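Local structure of exopolyphosphatase (Aquifex aeolicus, 1T6C) at residues V234-I244 and L285-S296. The protein probably hydrolyses phosphoanhydride bonds as an exopolyphosphatase of actin-like fold, and binds a calcium ion. Sequence-based numbering, arbitrary orientation. Where two conformers were deposited one is given.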
loop_
_atom_site.group_PDB
_atom_site.type_symbol
_atom_site.label_atom_id
_atom_site.label_comp_id
_atom_site.label_asym_id
_atom_site.label_seq_id
_atom_site.Cartn_x
_atom_site.Cartn_y
_atom_site.Cartn_z
ATOM N N VAL A 234 15.519 5.101 -2.319
ATOM C CA VAL A 234 14.564 5.273 -1.245
ATOM C C VAL A 234 14.404 4.010 -0.414
ATOM O O VAL A 234 14.301 4.073 0.804
ATOM C CB VAL A 234 13.189 5.730 -1.818
ATOM C CG1 VAL A 234 12.052 5.609 -0.814
ATOM C CG2 VAL A 234 13.304 7.177 -2.312
ATOM N N HIS A 235 14.376 2.862 -1.062
ATOM C CA HIS A 235 14.199 1.603 -0.346
ATOM C C HIS A 235 15.335 1.371 0.641
ATOM O O HIS A 235 16.493 1.413 0.271
ATOM C CB HIS A 235 14.181 0.478 -1.351
ATOM C CG HIS A 235 13.774 -0.835 -0.764
ATOM N ND1 HIS A 235 14.667 -1.847 -0.494
ATOM C CD2 HIS A 235 12.561 -1.287 -0.394
ATOM C CE1 HIS A 235 14.006 -2.867 0.024
ATOM N NE2 HIS A 235 12.729 -2.560 0.086
ATOM N N GLY A 236 14.984 1.119 1.894
ATOM C CA GLY A 236 15.952 0.895 2.939
ATOM C C GLY A 236 16.425 2.152 3.654
ATOM O O GLY A 236 17.153 2.046 4.618
ATOM N N LYS A 237 15.988 3.335 3.230
ATOM C CA LYS A 237 16.326 4.562 3.939
ATOM C C LYS A 237 15.667 4.572 5.322
ATOM O O LYS A 237 14.555 4.068 5.508
ATOM C CB LYS A 237 15.866 5.791 3.150
ATOM C CG LYS A 237 16.690 6.125 1.932
ATOM C CD LYS A 237 18.156 6.436 2.310
ATOM C CE LYS A 237 18.879 7.220 1.225
ATOM N NZ LYS A 237 19.394 6.276 0.200
ATOM N N VAL A 238 16.351 5.159 6.288
ATOM C CA VAL A 238 15.794 5.400 7.621
ATOM C C VAL A 238 15.166 6.780 7.716
ATOM O O VAL A 238 15.705 7.766 7.176
ATOM C CB VAL A 238 16.885 5.269 8.676
ATOM C CG1 VAL A 238 16.370 5.664 10.041
ATOM C CG2 VAL A 238 17.419 3.866 8.647
ATOM N N LEU A 239 14.030 6.863 8.418
ATOM C CA LEU A 239 13.459 8.143 8.810
ATOM C C LEU A 239 13.277 8.151 10.316
ATOM O O LEU A 239 12.662 7.238 10.884
ATOM C CB LEU A 239 12.106 8.364 8.134
ATOM C CG LEU A 239 12.165 8.650 6.625
ATOM C CD1 LEU A 239 10.748 8.656 6.033
ATOM C CD2 LEU A 239 12.846 9.923 6.321
ATOM N N THR A 240 13.796 9.195 10.961
ATOM C CA THR A 240 13.671 9.302 12.403
ATOM C C THR A 240 12.397 10.011 12.756
ATOM O O THR A 240 11.842 10.727 11.937
ATOM C CB THR A 240 14.861 10.081 13.027
ATOM O OG1 THR A 240 14.839 11.423 12.569
ATOM C CG2 THR A 240 16.171 9.554 12.557
ATOM N N TYR A 241 11.989 9.903 14.012
ATOM C CA TYR A 241 10.873 10.677 14.541
ATOM C C TYR A 241 11.122 12.163 14.228
ATOM O O TYR A 241 10.234 12.863 13.749
ATOM C CB TYR A 241 10.720 10.445 16.055
ATOM C CG TYR A 241 9.587 11.264 16.615
ATOM C CD1 TYR A 241 8.306 10.756 16.668
ATOM C CD2 TYR A 241 9.798 12.586 17.049
ATOM C CE1 TYR A 241 7.234 11.549 17.167
ATOM C CE2 TYR A 241 8.756 13.355 17.543
ATOM C CZ TYR A 241 7.479 12.835 17.590
ATOM O OH TYR A 241 6.466 13.632 18.064
ATOM N N GLY A 242 12.321 12.665 14.563
ATOM C CA GLY A 242 12.647 14.062 14.301
ATOM C C GLY A 242 12.483 14.507 12.856
ATOM O O GLY A 242 11.999 15.604 12.597
ATOM N N GLN A 243 12.900 13.658 11.920
ATOM C CA GLN A 243 12.782 13.966 10.491
ATOM C C GLN A 243 11.298 14.017 10.078
ATOM O O GLN A 243 10.863 14.945 9.364
ATOM C CB GLN A 243 13.507 12.933 9.652
ATOM C CG GLN A 243 15.039 13.120 9.614
ATOM C CD GLN A 243 15.784 11.910 9.004
ATOM O OE1 GLN A 243 15.451 10.783 9.261
ATOM N NE2 GLN A 243 16.783 12.171 8.159
ATOM N N ILE A 244 10.527 13.050 10.571
ATOM C CA ILE A 244 9.107 12.976 10.228
ATOM C C ILE A 244 8.385 14.154 10.863
ATOM O O ILE A 244 7.531 14.763 10.244
ATOM C CB ILE A 244 8.515 11.618 10.636
ATOM C CG1 ILE A 244 9.202 10.483 9.861
ATOM C CG2 ILE A 244 7.002 11.578 10.365
ATOM C CD1 ILE A 244 8.767 9.117 10.280
ATOM N N LEU A 285 5.407 6.161 15.676
ATOM C CA LEU A 285 6.726 6.146 16.323
ATOM C C LEU A 285 6.640 6.584 17.800
ATOM O O LEU A 285 7.259 5.953 18.672
ATOM C CB LEU A 285 7.730 7.006 15.573
ATOM C CG LEU A 285 8.193 6.411 14.245
ATOM C CD1 LEU A 285 9.223 7.320 13.616
ATOM C CD2 LEU A 285 8.764 5.030 14.398
ATOM N N GLU A 286 5.854 7.611 18.077
ATOM C CA GLU A 286 5.680 8.072 19.471
ATOM C C GLU A 286 5.072 6.972 20.347
ATOM O O GLU A 286 5.558 6.646 21.450
ATOM C CB GLU A 286 4.820 9.341 19.501
ATOM C CG GLU A 286 4.620 9.898 20.901
ATOM C CD GLU A 286 3.668 11.069 21.005
ATOM O OE1 GLU A 286 3.150 11.553 19.997
ATOM O OE2 GLU A 286 3.440 11.510 22.152
ATOM N N ILE A 287 3.989 6.386 19.884
ATOM C CA ILE A 287 3.278 5.394 20.675
ATOM C C ILE A 287 4.093 4.138 20.884
ATOM O O ILE A 287 4.071 3.569 21.964
ATOM C CB ILE A 287 1.932 5.051 20.008
ATOM C CG1 ILE A 287 1.025 6.277 19.985
ATOM C CG2 ILE A 287 1.278 3.827 20.668
ATOM C CD1 ILE A 287 0.434 6.620 21.263
ATOM N N PHE A 288 4.799 3.682 19.853
ATOM C CA PHE A 288 5.623 2.489 19.969
ATOM C C PHE A 288 6.952 2.764 20.677
ATOM O O PHE A 288 7.743 1.860 20.882
ATOM C CB PHE A 288 5.900 1.922 18.590
ATOM C CG PHE A 288 4.806 1.076 18.057
ATOM C CD1 PHE A 288 3.637 1.651 17.555
ATOM C CD2 PHE A 288 4.928 -0.300 18.054
ATOM C CE1 PHE A 288 2.598 0.846 17.030
ATOM C CE2 PHE A 288 3.911 -1.088 17.529
ATOM C CZ PHE A 288 2.760 -0.510 17.026
ATOM N N GLU A 289 7.200 4.028 20.982
ATOM C CA GLU A 289 8.424 4.480 21.640
ATOM C C GLU A 289 9.677 4.106 20.848
ATOM O O GLU A 289 10.668 3.626 21.395
ATOM C CB GLU A 289 8.444 3.985 23.083
ATOM C CG GLU A 289 7.278 4.477 23.928
ATOM C CD GLU A 289 7.365 3.906 25.335
ATOM O OE1 GLU A 289 8.258 4.348 26.075
ATOM O OE2 GLU A 289 6.570 2.999 25.680
ATOM N N LYS A 290 9.613 4.313 19.515
ATOM C CA LYS A 290 10.729 4.020 18.634
ATOM C C LYS A 290 11.209 5.285 17.957
ATOM O O LYS A 290 10.422 6.132 17.554
ATOM C CB LYS A 290 10.333 2.955 17.592
ATOM C CG LYS A 290 9.863 1.645 18.212
ATOM C CD LYS A 290 11.069 0.781 18.672
ATOM C CE LYS A 290 11.797 0.177 17.458
ATOM N NZ LYS A 290 13.233 0.572 17.324
ATOM N N ASP A 291 12.513 5.425 17.819
ATOM C CA ASP A 291 13.038 6.671 17.318
ATOM C C ASP A 291 13.107 6.733 15.795
ATOM O O ASP A 291 13.394 7.782 15.252
ATOM C CB ASP A 291 14.423 6.928 17.876
ATOM C CG ASP A 291 14.404 7.287 19.352
ATOM O OD1 ASP A 291 13.387 7.824 19.878
ATOM O OD2 ASP A 291 15.395 7.044 20.049
ATOM N N CYS A 292 12.903 5.607 15.122
ATOM C CA CYS A 292 13.005 5.603 13.657
ATOM C C CYS A 292 12.302 4.411 13.040
ATOM O O CYS A 292 11.962 3.431 13.719
ATOM C CB CYS A 292 14.450 5.616 13.205
ATOM S SG CYS A 292 15.297 4.073 13.504
ATOM N N LEU A 293 12.118 4.503 11.733
ATOM C CA LEU A 293 11.626 3.413 10.940
ATOM C C LEU A 293 12.458 3.301 9.663
ATOM O O LEU A 293 13.192 4.228 9.310
ATOM C CB LEU A 293 10.155 3.585 10.601
ATOM C CG LEU A 293 9.731 4.836 9.829
ATOM C CD1 LEU A 293 10.086 4.778 8.333
ATOM C CD2 LEU A 293 8.211 5.059 10.011
ATOM N N ILE A 294 12.341 2.163 9.010
ATOM C CA ILE A 294 12.961 1.881 7.724
ATOM C C ILE A 294 11.871 1.902 6.657
ATOM O O ILE A 294 10.795 1.380 6.881
ATOM C CB ILE A 294 13.675 0.475 7.744
ATOM C CG1 ILE A 294 14.608 0.362 8.946
ATOM C CG2 ILE A 294 14.476 0.241 6.453
ATOM C CD1 ILE A 294 15.221 -1.025 9.134
ATOM N N VAL A 295 12.174 2.504 5.516
ATOM C CA VAL A 295 11.209 2.641 4.415
ATOM C C VAL A 295 11.336 1.469 3.467
ATOM O O VAL A 295 12.415 1.077 3.075
ATOM C CB VAL A 295 11.414 3.997 3.689
ATOM C CG1 VAL A 295 10.453 4.155 2.507
ATOM C CG2 VAL A 295 11.228 5.142 4.701
ATOM N N SER A 296 10.187 0.915 3.070
ATOM C CA SER A 296 10.135 -0.077 2.002
ATOM C C SER A 296 9.398 0.465 0.792
ATOM O O SER A 296 8.315 1.022 0.920
ATOM C CB SER A 296 9.406 -1.335 2.483
ATOM O OG SER A 296 9.335 -2.261 1.413
HETATM O O HOH W 1 3.834 12.582 17.683
#
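Leu-239 and Leu-293 form the hydrogen-bonded pair where strand 238-240 runs antiparallel to strand 292-296, each N donating to the other's O at 2.9 Å. The ladder reaches beyond the short strand in both directions: Gly-236 N and Lys-237 O pair with Val-295, and Tyr-241 N donates to Asp-291 O. On the face carrying Leu-239, Leu-293 and the neighbouring Val-295, Leu-239 CD1 lies across Val-295 CG2 at 3.8 Å. Leu-293 has CG wedged between its backbone N and carbonyl carbon (chi1 59°), a setting in which CD1 reaches back to Leu-239 CB while CD2 meets Ile-244 CD1. The Ile-244 side chain crosses that of Leu-285 at about a right angle, its CD1 touching Leu-285 CD1 at 3.8 Å. On the other face, Val-238 CG1 packs on Cys-292 CB at 3.7 Å. Beyond the strands, the Tyr-241 ring slides past Leu-285, with Leu-285 CB at the ring edge, 3.9 Å from Tyr-241 CD1; a water in the ring plane links Tyr-241 OH to Glu-286 OE1, which also forms a salt bridge with Lys-283. At the opposite end, His-235 brings CD2 to 3.6 Å from Ser-296 CA, while NE2 is hydrogen-bonded to Ser-133. Replacing His-235 with an alanine would probably uncover the Ser-296 backbone and leave Ser-133 without this imidazole partner. Thr-240 closes the strand as N-cap of helix 241-251: its OG1 accepts from Gln-243 N and its N donates to Gln-243 OE1, a capping box. With Val-295 packed on Thr-217 of helix 214-223, this is the antiparallel margin of a mixed six-stranded sheet, strand 238-240 outermost, in the alpha/beta architecture of the actin-like fold.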